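Local coordinates for protein iota-carrageenase (Alteromonas sp., PDB 1H80) that hydrolyses the beta-1,4 linkages of iota-carrageenan, a sulfated red-algal galactan, from within the chain and with inversion of anomeric configuration, at residues A[105-110]-A[137-142]; A[161-166]-A[219-224]; A[169-174]-A[225-230]; A[230-235]-A[256-261]. One frame throughout, in Å; residues are numbered along the deposited sequence.

Interaction 1. Residues A[105-110]-A[137-142]; sequences NNIVRN and LGDVRN
Val108 and Arg109 pair in parallel with Val140 and Arg141, joining two consecutive turns of the right-handed parallel beta-helix of this family 82 glycoside hydrolase. Three backbone hydrogen bonds alternate along the pair: Val108 N to Asp139 O, nearly straight at 176°, Arg141 N to Val108 O, and Asn110 N to Arg141 O. The salt bridge is made by Arg109, whose NH1 (2.9 Å) and NH2 (3.0 Å) both reach Asp139 OD1 from one face of the carboxylate, while OD1 stays in the guanidinium plane. NH1 also donates to Val108 O at 2.9 Å, and the bend at chi2 (-68°) turns the guanidinium back along the pair, toward Asp139 and over Arg141. Asp139 OD2 makes a salt bridge with Arg167 and takes a water hydrogen bond at 2.7 Å. The guanidinium groups of Arg109 and Arg141 stack almost parallel, planes 8° apart and centres 4.3 Å apart, with Arg141 CD over the centre of the Arg109 group and Ile107 CG2 against its other face. With an alanine at Arg109, Asp139 OD1 would probably lose this pair of donors and Arg141 the flat group it lies on. Asn142 ND2 donates to Asn110 OD1 at 2.8 Å, the two amides nearly perpendicular, an asparagine pair joined by one hydrogen bond at the corner where both strands turn. On the buried face Val108 CG1 meets Val140 CG2 at 3.9 Å. Beyond them, Val102 of strand 97-102 packs on both valines, and strand 170-175 flanks Asp139, Val140 and Arg141 through His172, Ser174 and Arg175.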
loop_
_atom_site.group_PDB
_atom_site.type_symbol
_atom_site.label_atom_id
_atom_site.label_comp_id
_atom_site.label_asym_id
_atom_site.label_seq_id
_atom_site.Cartn_x
_atom_site.Cartn_y
_atom_site.Cartn_z
ATOM N N ASN A 105 19.371 -4.399 3.336
ATOM C CA ASN A 105 20.753 -4.837 3.158
ATOM C C ASN A 105 21.392 -5.373 4.430
ATOM O O ASN A 105 22.602 -5.592 4.481
ATOM C CB ASN A 105 21.595 -3.684 2.619
ATOM C CG ASN A 105 21.071 -3.158 1.305
ATOM O OD1 ASN A 105 21.008 -3.886 0.314
ATOM N ND2 ASN A 105 20.685 -1.888 1.286
ATOM N N ASN A 106 20.582 -5.573 5.462
ATOM C CA ASN A 106 21.087 -6.097 6.720
ATOM C C ASN A 106 19.941 -6.701 7.517
ATOM O O ASN A 106 18.823 -6.824 7.019
ATOM C CB ASN A 106 21.768 -4.989 7.523
ATOM C CG ASN A 106 20.810 -3.885 7.915
ATOM O OD1 ASN A 106 19.672 -3.848 7.449
ATOM N ND2 ASN A 106 21.266 -2.975 8.769
ATOM N N ILE A 107 20.230 -7.090 8.751
ATOM C CA ILE A 107 19.227 -7.690 9.614
ATOM C C ILE A 107 18.904 -6.692 10.710
ATOM O O ILE A 107 19.799 -6.237 11.420
ATOM C CB ILE A 107 19.764 -8.992 10.236
ATOM C CG1 ILE A 107 20.192 -9.946 9.118
ATOM C CG2 ILE A 107 18.706 -9.623 11.123
ATOM C CD1 ILE A 107 20.884 -11.205 9.605
ATOM N N VAL A 108 17.628 -6.347 10.842
ATOM C CA VAL A 108 17.217 -5.384 11.855
ATOM C C VAL A 108 16.222 -5.989 12.829
ATOM O O VAL A 108 15.258 -6.638 12.429
ATOM C CB VAL A 108 16.572 -4.145 11.208
ATOM C CG1 VAL A 108 16.117 -3.166 12.287
ATOM C CG2 VAL A 108 17.562 -3.478 10.266
ATOM N N ARG A 109 16.466 -5.768 14.116
ATOM C CA ARG A 109 15.589 -6.272 15.163
ATOM C C ARG A 109 15.367 -5.158 16.177
ATOM O O ARG A 109 16.307 -4.444 16.527
ATOM C CB ARG A 109 16.231 -7.474 15.860
ATOM C CG ARG A 109 16.505 -8.677 14.954
ATOM C CD ARG A 109 15.214 -9.331 14.475
ATOM N NE ARG A 109 15.452 -10.521 13.652
ATOM C CZ ARG A 109 15.489 -10.533 12.321
ATOM N NH1 ARG A 109 15.306 -9.416 11.628
ATOM N NH2 ARG A 109 15.692 -11.677 11.674
ATOM N N ASN A 110 14.129 -5.012 16.634
ATOM C CA ASN A 110 13.773 -4.000 17.634
ATOM C C ASN A 110 14.027 -2.606 17.095
ATOM O O ASN A 110 15.018 -1.955 17.435
ATOM C CB ASN A 110 14.585 -4.212 18.909
ATOM C CG ASN A 110 14.610 -5.657 19.338
ATOM O OD1 ASN A 110 13.595 -6.353 19.281
ATOM N ND2 ASN A 110 15.775 -6.120 19.776
ATOM N N LEU A 137 10.807 -2.095 3.668
ATOM C CA LEU A 137 11.098 -3.038 4.737
ATOM C C LEU A 137 11.544 -4.375 4.177
ATOM O O LEU A 137 11.044 -4.826 3.146
ATOM C CB LEU A 137 9.856 -3.246 5.604
ATOM C CG LEU A 137 9.142 -1.974 6.075
ATOM C CD1 LEU A 137 7.938 -2.363 6.910
ATOM C CD2 LEU A 137 10.098 -1.096 6.876
ATOM N N GLY A 138 12.495 -4.994 4.868
ATOM C CA GLY A 138 13.000 -6.291 4.463
ATOM C C GLY A 138 13.085 -7.206 5.671
ATOM O O GLY A 138 12.068 -7.536 6.290
ATOM N N ASP A 139 14.304 -7.611 6.012
ATOM C CA ASP A 139 14.530 -8.497 7.144
ATOM C C ASP A 139 14.531 -7.714 8.453
ATOM O O ASP A 139 15.587 -7.423 9.022
ATOM C CB ASP A 139 15.865 -9.224 6.984
ATOM C CG ASP A 139 16.014 -10.386 7.946
ATOM O OD1 ASP A 139 15.237 -10.473 8.923
ATOM O OD2 ASP A 139 16.923 -11.215 7.729
ATOM N N VAL A 140 13.335 -7.376 8.918
ATOM C CA VAL A 140 13.173 -6.639 10.160
ATOM C C VAL A 140 12.064 -7.279 10.983
ATOM O O VAL A 140 11.034 -7.680 10.446
ATOM C CB VAL A 140 12.847 -5.142 9.881
ATOM C CG1 VAL A 140 11.621 -5.018 8.991
ATOM C CG2 VAL A 140 12.625 -4.401 11.190
ATOM N N ARG A 141 12.301 -7.402 12.286
ATOM C CA ARG A 141 11.318 -7.986 13.194
ATOM C C ARG A 141 11.229 -7.142 14.444
ATOM O O ARG A 141 12.232 -6.578 14.891
ATOM C CB ARG A 141 11.704 -9.407 13.583
ATOM C CG ARG A 141 11.872 -10.321 12.402
ATOM C CD ARG A 141 12.129 -11.742 12.842
ATOM N NE ARG A 141 12.481 -12.559 11.690
ATOM C CZ ARG A 141 12.771 -13.852 11.749
ATOM N NH1 ARG A 141 12.749 -14.492 12.912
ATOM N NH2 ARG A 141 13.094 -14.499 10.641
ATOM N N ASN A 142 10.023 -7.092 15.002
ATOM C CA ASN A 142 9.696 -6.327 16.194
ATOM C C ASN A 142 9.921 -4.855 15.907
ATOM O O ASN A 142 10.894 -4.245 16.360
ATOM C CB ASN A 142 10.526 -6.765 17.398
ATOM C CG ASN A 142 9.971 -6.210 18.685
ATOM O OD1 ASN A 142 8.756 -6.183 18.873
ATOM N ND2 ASN A 142 10.844 -5.760 19.572
HETATM O O HOH W 1 17.185 -13.287 9.424
#

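Interaction 2. Residues A[161-166]-A[219-224]; sequences LVDVTE and TDNLLM
The backbones of Asp163-Val164 and Asn221-Met224 keep well apart, with CA atoms 7.8 Å apart for Val164 and Met224, so side chains alone join strand 160-167 of the parallel beta-helix to the N-terminal end of helix 222-227. Asn221 is the N-cap: its OD1 accepts from Leu223 N at 2.8 Å, which fixes the amide's rotation and directs ND2 at the strand. There ND2 gives Asp163 OD1 a weak, bent hydrogen bond (2.9 Å, 128°), the carboxylate and amide planes standing 75° apart. The same OD1 takes the N-H of Val164 on its anti side at 2.7 Å, so one oxygen serves both its own strand and the cap. A leucine in place of Asp163 would probably leave Val164 N and Asn221 ND2 without this shared acceptor and the cap amide less firmly tied to the strand. Val164 supplies the apolar half of the contact. With CG1 lying anti to its carbonyl carbon (chi1 -59°), the two methyls spread over the helix start: Val164 CG2 faces both the Asn221 amide and Leu223, 4.3 Å from Leu223 CD1, and Val164 CG1 lies against the thioether, 3.8 Å from Met224 SD.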
loop_
_atom_site.group_PDB
_atom_site.type_symbol
_atom_site.label_atom_id
_atom_site.label_comp_id
_atom_site.label_asym_id
_atom_site.label_seq_id
_atom_site.Cartn_x
_atom_site.Cartn_y
_atom_site.Cartn_z
ATOM N N LEU A 161 6.751 -0.060 1.626
ATOM C CA LEU A 161 6.873 -1.333 0.942
ATOM C C LEU A 161 7.237 -2.402 1.957
ATOM O O LEU A 161 8.357 -2.428 2.461
ATOM C CB LEU A 161 7.958 -1.236 -0.134
ATOM C CG LEU A 161 7.775 -0.092 -1.135
ATOM C CD1 LEU A 161 9.005 0.032 -2.017
ATOM C CD2 LEU A 161 6.531 -0.345 -1.975
ATOM N N VAL A 162 6.275 -3.265 2.274
ATOM C CA VAL A 162 6.490 -4.355 3.225
ATOM C C VAL A 162 6.975 -5.462 2.302
ATOM O O VAL A 162 6.235 -6.377 1.938
ATOM C CB VAL A 162 5.165 -4.731 3.917
ATOM C CG1 VAL A 162 5.417 -5.729 5.034
ATOM C CG2 VAL A 162 4.511 -3.472 4.484
ATOM N N ASP A 163 8.249 -5.351 1.943
ATOM C CA ASP A 163 8.882 -6.222 0.964
ATOM C C ASP A 163 9.739 -7.391 1.423
ATOM O O ASP A 163 9.893 -7.667 2.614
ATOM C CB ASP A 163 9.728 -5.348 0.037
ATOM C CG ASP A 163 9.516 -5.666 -1.429
ATOM O OD1 ASP A 163 9.311 -6.850 -1.760
ATOM O OD2 ASP A 163 9.568 -4.725 -2.251
ATOM N N VAL A 164 10.301 -8.068 0.428
ATOM C CA VAL A 164 11.177 -9.205 0.653
ATOM C C VAL A 164 12.572 -8.807 0.190
ATOM O O VAL A 164 12.735 -7.857 -0.581
ATOM C CB VAL A 164 10.713 -10.451 -0.154
ATOM C CG1 VAL A 164 9.297 -10.829 0.241
ATOM C CG2 VAL A 164 10.785 -10.174 -1.650
ATOM N N THR A 165 13.578 -9.516 0.686
ATOM C CA THR A 165 14.957 -9.258 0.299
ATOM C C THR A 165 15.682 -10.591 0.215
ATOM O O THR A 165 15.375 -11.519 0.959
ATOM C CB THR A 165 15.697 -8.351 1.311
ATOM O OG1 THR A 165 15.731 -8.980 2.598
ATOM C CG2 THR A 165 15.009 -7.011 1.423
ATOM N N GLU A 166 16.634 -10.681 -0.708
ATOM C CA GLU A 166 17.401 -11.902 -0.902
ATOM C C GLU A 166 18.684 -11.930 -0.080
ATOM O O GLU A 166 19.423 -10.944 -0.025
ATOM C CB GLU A 166 17.759 -12.064 -2.383
ATOM N N THR A 219 0.333 -9.030 -3.621
ATOM C CA THR A 219 1.591 -9.757 -3.520
ATOM C C THR A 219 2.125 -10.193 -4.879
ATOM O O THR A 219 1.986 -11.355 -5.257
ATOM C CB THR A 219 1.384 -10.981 -2.619
ATOM O OG1 THR A 219 0.317 -11.784 -3.143
ATOM C CG2 THR A 219 0.989 -10.533 -1.222
ATOM N N ASP A 220 2.763 -9.273 -5.598
ATOM C CA ASP A 220 3.257 -9.591 -6.936
ATOM C C ASP A 220 4.735 -9.365 -7.242
ATOM O O ASP A 220 5.105 -9.210 -8.408
ATOM C CB ASP A 220 2.419 -8.848 -7.983
ATOM C CG ASP A 220 2.524 -7.336 -7.859
ATOM O OD1 ASP A 220 3.345 -6.851 -7.053
ATOM O OD2 ASP A 220 1.785 -6.629 -8.578
ATOM N N ASN A 221 5.581 -9.354 -6.219
ATOM C CA ASN A 221 7.013 -9.165 -6.440
ATOM C C ASN A 221 7.556 -10.398 -7.163
ATOM O O ASN A 221 7.397 -11.522 -6.686
ATOM C CB ASN A 221 7.737 -8.994 -5.102
ATOM C CG ASN A 221 9.198 -8.628 -5.273
ATOM O OD1 ASN A 221 9.911 -9.237 -6.069
ATOM N ND2 ASN A 221 9.652 -7.635 -4.519
ATOM N N LEU A 222 8.204 -10.183 -8.306
ATOM C CA LEU A 222 8.760 -11.272 -9.107
ATOM C C LEU A 222 9.669 -12.211 -8.319
ATOM O O LEU A 222 9.685 -13.418 -8.566
ATOM C CB LEU A 222 9.530 -10.702 -10.302
ATOM N N LEU A 223 10.429 -11.658 -7.378
ATOM C CA LEU A 223 11.329 -12.466 -6.562
ATOM C C LEU A 223 10.575 -13.589 -5.865
ATOM O O LEU A 223 11.075 -14.707 -5.747
ATOM C CB LEU A 223 12.020 -11.602 -5.504
ATOM C CG LEU A 223 13.209 -10.749 -5.948
ATOM C CD1 LEU A 223 13.685 -9.889 -4.790
ATOM C CD2 LEU A 223 14.331 -11.657 -6.427
ATOM N N MET A 224 9.370 -13.289 -5.399
ATOM C CA MET A 224 8.579 -14.291 -4.704
ATOM C C MET A 224 8.139 -15.406 -5.636
ATOM O O MET A 224 7.932 -16.537 -5.206
ATOM C CB MET A 224 7.368 -13.639 -4.041
ATOM C CG MET A 224 7.768 -12.533 -3.090
ATOM S SD MET A 224 6.430 -12.032 -2.017
ATOM C CE MET A 224 5.240 -11.450 -3.207
#

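Interaction 3. Residues A[169-174]-A[225-230]; sequences GRLHWS and KNYKQG
Gln229 sets off with CG beside its backbone N (chi1 -57°) and then runs extended, which carries its amide across to strand 170-175; Trp173, with CG between backbone N and carbonyl carbon (chi1 56°), swings its indole back toward Gly230. At the far end of the glutamine, OE1 accepts from Leu171 N at 2.9 Å, a nearly straight bond in which a side-chain carbonyl serves a strand N-H. The rest of that amide stacks on the guanidinium of Arg170: their planes are 17° apart, with Gln229 NE2 over one face of the arginine. The guanidinium itself is held side-on, NE and NH2 both donating to Leu171 O at 2.9 and 3.0 Å, so the flat surface offered to Gln229 is fixed in its rotation. Strand 170-175 runs antiparallel to 160-167, an excursion from the otherwise parallel beta-helix, and helix 222-227 with the loop after it packs against it. Leu171 packs on Tyr227, its CD2 over the centre of the Tyr227 ring, 3.8 Å from the centroid, in a CH-pi contact, while CD1 lies against Gln229 O. Gly169 O meets that ring at its edge, 3.4 Å from Tyr227 CE2. Farther along, Gly230 lays its CA over the six-membered ring of Trp173, 3.7 Å from the centroid; its positive phi is one that favours glycine. Trp173 NE1 hydrogen-bonds Asp200, and Val164 of strand 160-167 touches both Trp173 and Leu171.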
loop_
_atom_site.group_PDB
_atom_site.type_symbol
_atom_site.label_atom_id
_atom_site.label_comp_id
_atom_site.label_asym_id
_atom_site.label_seq_id
_atom_site.Cartn_x
_atom_site.Cartn_y
_atom_site.Cartn_z
ATOM N N GLY A 169 20.748 -17.185 -0.447
ATOM C CA GLY A 169 19.974 -18.073 -1.297
ATOM C C GLY A 169 18.472 -18.161 -1.107
ATOM O O GLY A 169 17.817 -18.974 -1.760
ATOM N N ARG A 170 17.915 -17.343 -0.223
ATOM C CA ARG A 170 16.473 -17.375 -0.003
ATOM C C ARG A 170 15.936 -15.986 0.307
ATOM O O ARG A 170 16.704 -15.031 0.440
ATOM C CB ARG A 170 16.125 -18.319 1.145
ATOM C CG ARG A 170 16.779 -17.958 2.463
ATOM C CD ARG A 170 15.960 -18.499 3.607
ATOM N NE ARG A 170 14.614 -17.943 3.551
ATOM C CZ ARG A 170 13.498 -18.665 3.512
ATOM N NH1 ARG A 170 13.552 -19.988 3.531
ATOM N NH2 ARG A 170 12.324 -18.056 3.431
ATOM N N LEU A 171 14.617 -15.882 0.423
ATOM C CA LEU A 171 13.986 -14.601 0.716
ATOM C C LEU A 171 13.710 -14.404 2.196
ATOM O O LEU A 171 13.457 -15.352 2.937
ATOM C CB LEU A 171 12.675 -14.459 -0.054
ATOM C CG LEU A 171 12.780 -14.548 -1.576
ATOM C CD1 LEU A 171 11.429 -14.194 -2.173
ATOM C CD2 LEU A 171 13.862 -13.608 -2.089
ATOM N N HIS A 172 13.758 -13.147 2.609
ATOM C CA HIS A 172 13.514 -12.766 3.988
ATOM C C HIS A 172 12.556 -11.591 3.962
ATOM O O HIS A 172 12.549 -10.812 3.015
ATOM C CB HIS A 172 14.824 -12.346 4.646
ATOM C CG HIS A 172 15.885 -13.397 4.578
ATOM N ND1 HIS A 172 15.989 -14.411 5.506
ATOM C CD2 HIS A 172 16.858 -13.618 3.665
ATOM C CE1 HIS A 172 16.984 -15.212 5.167
ATOM N NE2 HIS A 172 17.527 -14.755 4.054
ATOM N N TRP A 173 11.739 -11.468 4.998
ATOM C CA TRP A 173 10.795 -10.366 5.058
ATOM C C TRP A 173 10.449 -10.074 6.500
ATOM O O TRP A 173 10.912 -10.767 7.401
ATOM C CB TRP A 173 9.547 -10.681 4.231
ATOM C CG TRP A 173 8.850 -11.936 4.613
ATOM C CD1 TRP A 173 7.910 -12.085 5.583
ATOM C CD2 TRP A 173 9.049 -13.231 4.039
ATOM N NE1 TRP A 173 7.505 -13.395 5.654
ATOM C CE2 TRP A 173 8.190 -14.122 4.716
ATOM C CE3 TRP A 173 9.871 -13.727 3.019
ATOM C CZ2 TRP A 173 8.127 -15.484 4.407
ATOM C CZ3 TRP A 173 9.809 -15.082 2.712
ATOM C CH2 TRP A 173 8.945 -15.941 3.404
ATOM N N SER A 174 9.634 -9.052 6.720
ATOM C CA SER A 174 9.322 -8.653 8.083
ATOM C C SER A 174 8.288 -9.465 8.841
ATOM O O SER A 174 7.407 -10.108 8.262
ATOM C CB SER A 174 8.940 -7.169 8.116
ATOM O OG SER A 174 7.692 -6.932 7.492
ATOM N N LYS A 225 8.001 -15.083 -6.916
ATOM C CA LYS A 225 7.597 -16.078 -7.893
ATOM C C LYS A 225 8.769 -17.016 -8.161
ATOM O O LYS A 225 8.606 -18.234 -8.195
ATOM C CB LYS A 225 7.171 -15.400 -9.194
ATOM C CG LYS A 225 6.699 -16.366 -10.266
ATOM C CD LYS A 225 6.238 -15.621 -11.507
ATOM C CE LYS A 225 5.718 -16.587 -12.562
ATOM N NZ LYS A 225 5.210 -15.874 -13.767
ATOM N N ASN A 226 9.951 -16.435 -8.333
ATOM C CA ASN A 226 11.156 -17.209 -8.606
ATOM C C ASN A 226 11.562 -18.106 -7.437
ATOM O O ASN A 226 11.896 -19.274 -7.631
ATOM C CB ASN A 226 12.316 -16.272 -8.953
ATOM C CG ASN A 226 11.997 -15.352 -10.116
ATOM O OD1 ASN A 226 11.431 -15.778 -11.123
ATOM N ND2 ASN A 226 12.373 -14.084 -9.987
ATOM N N TYR A 227 11.530 -17.556 -6.227
ATOM C CA TYR A 227 11.907 -18.311 -5.034
ATOM C C TYR A 227 10.777 -19.136 -4.437
ATOM O O TYR A 227 11.024 -20.036 -3.633
ATOM C CB TYR A 227 12.439 -17.371 -3.947
ATOM C CG TYR A 227 13.813 -16.811 -4.222
ATOM C CD1 TYR A 227 14.002 -15.794 -5.157
ATOM C CD2 TYR A 227 14.932 -17.319 -3.563
ATOM C CE1 TYR A 227 15.274 -15.295 -5.428
ATOM C CE2 TYR A 227 16.208 -16.831 -3.830
ATOM C CZ TYR A 227 16.371 -15.821 -4.763
ATOM O OH TYR A 227 17.631 -15.342 -5.035
ATOM N N LYS A 228 9.544 -18.832 -4.830
ATOM C CA LYS A 228 8.379 -19.532 -4.302
ATOM C C LYS A 228 8.372 -19.375 -2.786
ATOM O O LYS A 228 8.114 -20.319 -2.038
ATOM C CB LYS A 228 8.416 -21.006 -4.698
ATOM C CG LYS A 228 8.303 -21.220 -6.198
ATOM C CD LYS A 228 8.364 -22.690 -6.563
ATOM C CE LYS A 228 8.167 -22.891 -8.059
ATOM N NZ LYS A 228 6.822 -22.420 -8.504
ATOM N N GLN A 229 8.669 -18.153 -2.353
ATOM C CA GLN A 229 8.704 -17.807 -0.938
ATOM C C GLN A 229 8.149 -16.405 -0.778
ATOM O O GLN A 229 8.244 -15.582 -1.686
ATOM C CB GLN A 229 10.140 -17.842 -0.416
ATOM C CG GLN A 229 10.820 -19.181 -0.609
ATOM C CD GLN A 229 12.282 -19.151 -0.230
ATOM O OE1 GLN A 229 12.938 -18.114 -0.328
ATOM N NE2 GLN A 229 12.809 -20.299 0.188
ATOM N N GLY A 230 7.572 -16.137 0.386
ATOM C CA GLY A 230 7.018 -14.820 0.628
ATOM C C GLY A 230 5.545 -14.873 0.955
ATOM O O GLY A 230 5.067 -15.834 1.565
#

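Interaction 4. Residues A[230-235]-A[256-261]; sequences GGIRNI and MKNGDV
Met256 lays CG and SD over the backbone of Gly231, with CG 3.5 Å from Gly231 CA, where a side chain on that carbon would collide with both Met256 and Asn258. Its chain bends at chi2 (62°) and chi3 (49°), which brings SD alongside Gly231. Next, Asn258 OD1 accepts from Ile232 N at 2.8 Å, in the carbonyl plane and on a lone pair, much as a backbone carbonyl would. Gly259 N returns the bond to Ile232 O (2.7 Å, 171°), and Arg233 CG lies 3.6 Å from Gly259 N. Regular parallel beta-helix pairing sets in at Ile235 and Val261, with Ile235 N bonded to Asp260 O and the side chains meeting on the inner face, Ile235 CB 4.0 Å from Val261 CG2. Arg233 NH1 donates to Gly230 O at 2.9 Å and to a water that bridges to Lys257 O, while its NE makes a salt bridge with Asp200. Asn258 ND2 is shared by Ser347 O and Thr219 OG1. The buried Asn258 amide has partners for both oxygen and nitrogen; its OD1 probably stands in for a backbone acceptor where residues 256-260 form no regular strand.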
loop_
_atom_site.group_PDB
_atom_site.type_symbol
_atom_site.label_atom_id
_atom_site.label_comp_id
_atom_site.label_asym_id
_atom_site.label_seq_id
_atom_site.Cartn_x
_atom_site.Cartn_y
_atom_site.Cartn_z
ATOM N N GLY A 230 7.572 -16.137 0.386
ATOM C CA GLY A 230 7.018 -14.820 0.628
ATOM C C GLY A 230 5.545 -14.873 0.955
ATOM O O GLY A 230 5.067 -15.834 1.565
ATOM N N GLY A 231 4.824 -13.838 0.540
ATOM C CA GLY A 231 3.402 -13.776 0.809
ATOM C C GLY A 231 3.152 -13.237 2.203
ATOM O O GLY A 231 4.093 -13.011 2.967
ATOM N N ILE A 232 1.884 -13.044 2.545
ATOM C CA ILE A 232 1.535 -12.518 3.852
ATOM C C ILE A 232 0.628 -13.473 4.614
ATOM O O ILE A 232 -0.223 -14.141 4.031
ATOM C CB ILE A 232 0.860 -11.124 3.734
ATOM C CG1 ILE A 232 -0.528 -11.241 3.100
ATOM C CG2 ILE A 232 1.733 -10.202 2.887
ATOM C CD1 ILE A 232 -1.244 -9.892 2.965
ATOM N N ARG A 233 0.836 -13.542 5.925
ATOM C CA ARG A 233 0.062 -14.418 6.794
ATOM C C ARG A 233 -0.158 -13.753 8.139
ATOM O O ARG A 233 0.696 -13.004 8.612
ATOM C CB ARG A 233 0.809 -15.729 7.037
ATOM C CG ARG A 233 0.893 -16.673 5.852
ATOM C CD ARG A 233 2.136 -17.539 5.985
ATOM N NE ARG A 233 3.318 -16.689 5.941
ATOM C CZ ARG A 233 3.787 -16.134 4.829
ATOM N NH1 ARG A 233 3.184 -16.360 3.668
ATOM N NH2 ARG A 233 4.825 -15.313 4.886
ATOM N N ASN A 234 -1.300 -14.046 8.749
ATOM C CA ASN A 234 -1.640 -13.513 10.058
ATOM C C ASN A 234 -1.497 -12.005 10.108
ATOM O O ASN A 234 -0.781 -11.446 10.942
ATOM C CB ASN A 234 -0.766 -14.182 11.113
ATOM C CG ASN A 234 -0.888 -15.692 11.074
ATOM O OD1 ASN A 234 -1.989 -16.235 11.176
ATOM N ND2 ASN A 234 0.237 -16.378 10.917
ATOM N N ILE A 235 -2.202 -11.358 9.193
ATOM C CA ILE A 235 -2.194 -9.913 9.095
ATOM C C ILE A 235 -3.465 -9.377 9.733
ATOM O O ILE A 235 -4.540 -9.961 9.588
ATOM C CB ILE A 235 -2.152 -9.464 7.619
ATOM C CG1 ILE A 235 -0.907 -10.035 6.936
ATOM C CG2 ILE A 235 -2.193 -7.946 7.528
ATOM C CD1 ILE A 235 0.411 -9.654 7.604
ATOM N N MET A 256 0.793 -15.714 -5.722
ATOM C CA MET A 256 1.129 -16.123 -4.363
ATOM C C MET A 256 0.027 -16.700 -3.487
ATOM O O MET A 256 -1.102 -16.218 -3.475
ATOM C CB MET A 256 1.773 -14.935 -3.641
ATOM C CG MET A 256 2.120 -15.159 -2.173
ATOM S SD MET A 256 3.333 -16.464 -1.892
ATOM C CE MET A 256 4.583 -15.981 -3.068
ATOM N N LYS A 257 0.382 -17.743 -2.745
ATOM C CA LYS A 257 -0.542 -18.370 -1.815
ATOM C C LYS A 257 -0.314 -17.697 -0.464
ATOM O O LYS A 257 0.687 -17.951 0.209
ATOM C CB LYS A 257 -0.263 -19.868 -1.696
ATOM C CG LYS A 257 -1.128 -20.551 -0.653
ATOM C CD LYS A 257 -0.910 -22.053 -0.644
ATOM C CE LYS A 257 -1.801 -22.723 0.385
ATOM N NZ LYS A 257 -1.687 -24.207 0.335
ATOM N N ASN A 258 -1.241 -16.827 -0.080
ATOM C CA ASN A 258 -1.142 -16.098 1.176
ATOM C C ASN A 258 -1.979 -16.742 2.268
ATOM O O ASN A 258 -2.770 -17.649 2.007
ATOM C CB ASN A 258 -1.599 -14.655 0.966
ATOM C CG ASN A 258 -0.747 -13.919 -0.044
ATOM O OD1 ASN A 258 0.378 -13.515 0.248
ATOM N ND2 ASN A 258 -1.276 -13.755 -1.252
ATOM N N GLY A 259 -1.799 -16.252 3.492
ATOM C CA GLY A 259 -2.523 -16.777 4.630
ATOM C C GLY A 259 -3.742 -15.979 5.052
ATOM O O GLY A 259 -4.440 -15.388 4.222
ATOM N N ASP A 260 -3.988 -15.956 6.357
ATOM C CA ASP A 260 -5.146 -15.273 6.911
ATOM C C ASP A 260 -4.965 -13.780 7.110
ATOM O O ASP A 260 -3.873 -13.302 7.433
ATOM C CB ASP A 260 -5.544 -15.905 8.246
ATOM C CG ASP A 260 -5.732 -17.409 8.152
ATOM O OD1 ASP A 260 -5.962 -17.917 7.035
ATOM O OD2 ASP A 260 -5.658 -18.081 9.203
ATOM N N VAL A 261 -6.060 -13.050 6.924
ATOM C CA VAL A 261 -6.070 -11.606 7.090
ATOM C C VAL A 261 -7.393 -11.195 7.711
ATOM O O VAL A 261 -8.451 -11.667 7.301
ATOM C CB VAL A 261 -5.945 -10.865 5.730
ATOM C CG1 VAL A 261 -5.967 -9.352 5.954
ATOM C CG2 VAL A 261 -4.668 -11.279 5.021
HETATM O O HOH W 2 1.328 -18.489 2.753
HETATM O O HOH W 3 -2.153 -17.220 8.275
#

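Interaction 2 is buried, interaction 3 lies at the surface, and interactions 1 and 4 are partly buried. Interactions 1 and 4 join successive coils of the beta-helix; the parallel pairing is regular in 1, where a salt bridge and stacked arginines reinforce it, but in 4 it is reduced to one bridge, with an asparagine amide and glycines carrying the rest. Interactions 2 and 3 both use helix 222-227 and rely on side chains, one at its N-cap and the other at its C-terminal end; their segments alternate along the chain, and Thr165 O and His172 N link them. Interaction 2 touches interaction 1 through Leu137 and Leu161, while Gly230 belongs to both 3 and 4.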